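Local coordinates for protein AbyA5 (Verrucosispora maris, PDB 4YWF) that probably acts as an esterase-like lyase of the alpha/beta hydrolase superfamily that eliminates acetate during spirotetronate biosynthesis, at residues Gly240-Phe246 against Ile306-Asp311. The protein carries 4 engineered substitutions. Residues are numbered along the deposited sequence; the frame is centred on the assembly and turned at random.
Sequences GAPVAAF and IIPPAD
The carboxylate of Asp311, in the first turn of helix 310-318, is received by four successive backbone N-H groups of Val243, Ala244, Ala245 and Phe246. Its OD1 takes Ala244 N at 2.8 Å, well above the carboxylate plane, and a weak, bent bond from Ala245 N. OD2 lies between Val243 N at 3.2 Å, almost perpendicular to the plane, and Phe246 N at 3.1 Å, which arrives on the syn side from the opposite face. One buried carboxylate thus serves all four, one weakly, at the turn into helix 245-248. With an alanine here, the four N-H groups would probably lose their shared acceptor, leaving the turn free to shift. Ile307 lays CG1 against Gly240 O at 3.2 Å, while Ile306 O meets the ring edge of Phe246 at CD1, 3.3 Å away. With CG anti to the backbone N (chi1 -178°), that ring runs alongside Ile306, and Phe218 packs on it edge-to-face. The solvent side is looser: besides the carboxylate, Ala245 CB meets Pro308 CG and Ala310 CB, the latter at 4.0 Å. The contact joins the loops after neighbouring parallel strands 233-239 and 296-301, at their C-terminal ends in an alpha/beta hydrolase sheet.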
# COMPACT_ATOMS: atom_id res chain seq x y z
N GLY A 240 3.08 9.23 4.28
CA GLY A 240 4.50 8.92 4.07
C GLY A 240 4.95 8.70 2.64
O GLY A 240 5.90 7.94 2.39
N ALA A 241 4.28 9.33 1.68
CA ALA A 241 4.61 9.11 0.29
C ALA A 241 5.92 9.79 0.02
O ALA A 241 6.12 10.94 0.45
CB ALA A 241 3.51 9.65 -0.67
N PRO A 242 6.82 9.12 -0.73
CA PRO A 242 8.03 9.89 -1.14
C PRO A 242 7.72 10.89 -2.29
O PRO A 242 6.74 10.72 -3.04
CB PRO A 242 9.00 8.78 -1.62
CG PRO A 242 8.08 7.69 -2.10
CD PRO A 242 6.87 7.73 -1.17
N VAL A 243 8.53 11.94 -2.49
CA VAL A 243 8.18 12.98 -3.48
C VAL A 243 9.35 13.38 -4.42
O VAL A 243 9.29 13.11 -5.61
CB VAL A 243 7.66 14.23 -2.81
CG1 VAL A 243 7.29 15.24 -3.88
CG2 VAL A 243 6.48 13.88 -1.88
N ALA A 244 10.41 13.95 -3.86
CA ALA A 244 11.54 14.38 -4.68
C ALA A 244 12.87 14.08 -4.07
O ALA A 244 13.76 13.45 -4.71
CB ALA A 244 11.43 15.91 -4.96
N ALA A 245 13.06 14.67 -2.89
CA ALA A 245 14.23 14.44 -2.09
C ALA A 245 14.58 12.96 -1.83
O ALA A 245 15.77 12.60 -1.80
CB ALA A 245 14.14 15.15 -0.76
N PHE A 246 13.58 12.11 -1.62
CA PHE A 246 13.86 10.69 -1.50
C PHE A 246 14.71 10.16 -2.71
O PHE A 246 15.57 9.33 -2.56
CB PHE A 246 12.56 9.89 -1.36
CG PHE A 246 12.78 8.43 -1.19
CD1 PHE A 246 13.16 7.91 0.00
CD2 PHE A 246 12.70 7.59 -2.29
CE1 PHE A 246 13.44 6.55 0.14
CE2 PHE A 246 12.98 6.22 -2.18
CZ PHE A 246 13.33 5.70 -0.95
N ILE A 306 12.62 7.19 6.61
CA ILE A 306 12.65 6.75 5.22
C ILE A 306 12.36 7.93 4.30
O ILE A 306 12.97 8.10 3.27
CB ILE A 306 11.63 5.61 4.95
CG1 ILE A 306 11.57 4.60 6.08
CG2 ILE A 306 11.93 4.90 3.67
CD1 ILE A 306 12.91 4.06 6.56
N ILE A 307 11.40 8.75 4.68
CA ILE A 307 10.98 9.82 3.87
C ILE A 307 11.58 11.11 4.44
O ILE A 307 11.35 11.43 5.60
CB ILE A 307 9.45 9.90 3.84
CG1 ILE A 307 8.85 8.51 3.51
CG2 ILE A 307 8.99 10.95 2.85
CD1 ILE A 307 9.46 7.87 2.32
N PRO A 308 12.36 11.84 3.64
CA PRO A 308 12.92 13.10 4.13
C PRO A 308 11.90 14.24 4.36
O PRO A 308 10.93 14.40 3.60
CB PRO A 308 13.96 13.49 3.07
CG PRO A 308 13.80 12.51 1.94
CD PRO A 308 12.61 11.64 2.20
N PRO A 309 12.13 15.07 5.38
CA PRO A 309 11.13 16.14 5.75
C PRO A 309 10.88 17.11 4.58
O PRO A 309 9.81 17.64 4.43
CB PRO A 309 11.78 16.85 6.99
CG PRO A 309 13.10 16.16 7.23
CD PRO A 309 13.40 15.18 6.12
N ALA A 310 11.86 17.22 3.70
CA ALA A 310 11.72 18.04 2.49
C ALA A 310 10.62 17.54 1.56
O ALA A 310 10.20 18.27 0.68
CB ALA A 310 13.06 18.07 1.72
N ASP A 311 10.18 16.30 1.69
CA ASP A 311 9.20 15.79 0.72
C ASP A 311 7.78 16.31 1.11
O ASP A 311 7.17 17.01 0.32
CB ASP A 311 9.38 14.30 0.55
CG ASP A 311 10.45 13.95 -0.46
OD1 ASP A 311 10.87 14.81 -1.28
OD2 ASP A 311 10.82 12.80 -0.50